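Local structure of protein P47 (Clostridium botulinum, 6EKT) at residues N304-Q309 / G393-E398. The protein may form part of a progenitor toxin complex that protects botulinum neurotoxin A2 on its passage through the host gut, and resembles tubular lipid-binding proteins. Residues are numbered along the deposited sequence; the frame is centred on the assembly and turned at random. Where two conformers were deposited one is given.
Sequences NNFSMQ and GALGFE
Two single apolar touches, each between a methyl group and a ring-edge carbon of buried side chains, join Phe306 to Leu395 and Met308 to Phe397; no hydrogen bond links the two segments, and the closest CA atoms, those of Met308 and Leu395, are 10.5 Å apart. CD2 of Leu395 arrives at the rim of the Phe306 ring, close to the ring plane, 4.1 Å from CE2, and the two side chains run past one another in opposite senses. Phe306 holds CG anti to its backbone N (chi1 -176°), which extends the ring from the strand into the interior. Met308, two residues on and on the same side of the strand, stretches through its first two torsions and then bends at chi3 (-81°); its methyl CE meets CE1 of Phe397 at 4.2 Å, coming in obliquely to the ring. The contact lies inside the elongated TULIP-like fold, in which a beta-sheet wraps around a long helix: strand 297-311 turns Phe306 and Met308 inward, while 393-398 leads the chain out of helix 374-394 into the short, weakly bonded strand 397-398, paired antiparallel with strand 352-368. On that return the carbonyl O of Leu395 lies at the edge of the Phe397 ring, in its plane. Further apolar side chains join the cluster: Phe269 packs edge-to-face with Phe306, Phe355 meets the Phe397 ring with planes at about 35°, and Ile318 touches both Phe306 and Met308. At the N-terminal end of 304-309, a classic beta bulge sets Asn304 and Asn305 together opposite Arg321 of strand 315-326, and the side-chain amide of Asn283 hydrogen-bonds to Phe306 N and Asn304 O.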
# COMPACT_ATOMS: atom_id res chain seq x y z
N ASN A 304 -18.54 2.63 -29.26
CA ASN A 304 -19.32 1.46 -28.91
C ASN A 304 -18.56 0.43 -28.08
O ASN A 304 -19.19 -0.30 -27.32
CB ASN A 304 -19.93 0.81 -30.15
CG ASN A 304 -20.86 1.76 -30.88
OD1 ASN A 304 -21.75 2.37 -30.28
ND2 ASN A 304 -20.62 1.94 -32.18
N ASN A 305 -17.24 0.38 -28.23
CA ASN A 305 -16.41 -0.58 -27.47
C ASN A 305 -15.19 0.18 -26.98
O ASN A 305 -14.55 0.89 -27.76
CB ASN A 305 -15.95 -1.76 -28.33
CG ASN A 305 -17.09 -2.47 -29.00
OD1 ASN A 305 -17.29 -2.30 -30.20
ND2 ASN A 305 -17.86 -3.25 -28.25
N PHE A 306 -14.87 -0.00 -25.71
CA PHE A 306 -13.80 0.69 -25.06
C PHE A 306 -13.18 -0.30 -24.09
O PHE A 306 -13.91 -0.94 -23.34
CB PHE A 306 -14.38 1.89 -24.28
CG PHE A 306 -13.34 2.76 -23.63
CD1 PHE A 306 -12.89 2.51 -22.33
CD2 PHE A 306 -12.84 3.89 -24.30
CE1 PHE A 306 -11.96 3.35 -21.72
CE2 PHE A 306 -11.89 4.72 -23.70
CZ PHE A 306 -11.46 4.44 -22.40
N SER A 307 -11.86 -0.44 -24.14
CA SER A 307 -11.14 -1.23 -23.17
C SER A 307 -9.93 -0.45 -22.73
O SER A 307 -9.40 0.37 -23.48
CB SER A 307 -10.75 -2.59 -23.73
OG SER A 307 -11.86 -3.17 -24.40
N MET A 308 -9.51 -0.69 -21.49
CA MET A 308 -8.37 -0.03 -20.91
C MET A 308 -7.74 -1.01 -19.94
O MET A 308 -8.41 -1.52 -19.03
CB MET A 308 -8.85 1.22 -20.13
CG MET A 308 -7.77 1.90 -19.28
SD MET A 308 -8.47 3.26 -18.32
CE MET A 308 -8.50 4.57 -19.54
N GLN A 309 -6.45 -1.28 -20.13
CA GLN A 309 -5.74 -2.11 -19.18
C GLN A 309 -4.33 -1.58 -18.97
O GLN A 309 -3.81 -0.82 -19.79
CB GLN A 309 -5.75 -3.58 -19.61
CG GLN A 309 -4.98 -3.91 -20.88
CD GLN A 309 -5.17 -5.34 -21.34
OE1 GLN A 309 -6.28 -5.76 -21.65
NE2 GLN A 309 -4.08 -6.10 -21.40
N GLY A 393 -7.01 13.00 -28.27
CA GLY A 393 -6.51 14.09 -27.45
C GLY A 393 -7.16 14.12 -26.07
O GLY A 393 -6.62 14.72 -25.14
N ALA A 394 -8.31 13.47 -25.94
CA ALA A 394 -9.08 13.50 -24.69
C ALA A 394 -8.76 12.30 -23.78
O ALA A 394 -9.25 12.25 -22.67
CB ALA A 394 -10.57 13.53 -24.99
N LEU A 395 -7.96 11.36 -24.27
CA LEU A 395 -7.71 10.11 -23.53
C LEU A 395 -6.75 10.25 -22.34
O LEU A 395 -6.77 9.42 -21.41
CB LEU A 395 -7.24 8.99 -24.47
CG LEU A 395 -8.25 8.48 -25.50
CD1 LEU A 395 -7.59 7.43 -26.37
CD2 LEU A 395 -9.52 7.90 -24.88
N GLY A 396 -5.90 11.27 -22.39
CA GLY A 396 -5.09 11.64 -21.23
C GLY A 396 -5.95 12.29 -20.16
O GLY A 396 -6.93 12.97 -20.48
N PHE A 397 -5.60 12.11 -18.89
CA PHE A 397 -6.40 12.66 -17.78
C PHE A 397 -5.58 12.71 -16.49
O PHE A 397 -4.55 12.03 -16.39
CB PHE A 397 -7.69 11.84 -17.56
CG PHE A 397 -7.44 10.38 -17.22
CD1 PHE A 397 -7.24 9.42 -18.23
CD2 PHE A 397 -7.40 9.97 -15.88
CE1 PHE A 397 -7.00 8.10 -17.91
CE2 PHE A 397 -7.17 8.63 -15.56
CZ PHE A 397 -6.96 7.71 -16.57
N GLU A 398 -6.05 13.51 -15.53
CA GLU A 398 -5.37 13.69 -14.26
C GLU A 398 -6.04 12.86 -13.18
O GLU A 398 -7.27 12.74 -13.14
CB GLU A 398 -5.42 15.18 -13.89
CG GLU A 398 -4.27 15.68 -13.04
CD GLU A 398 -4.35 17.20 -12.82
OE1 GLU A 398 -4.58 17.94 -13.79
OE2 GLU A 398 -4.17 17.64 -11.68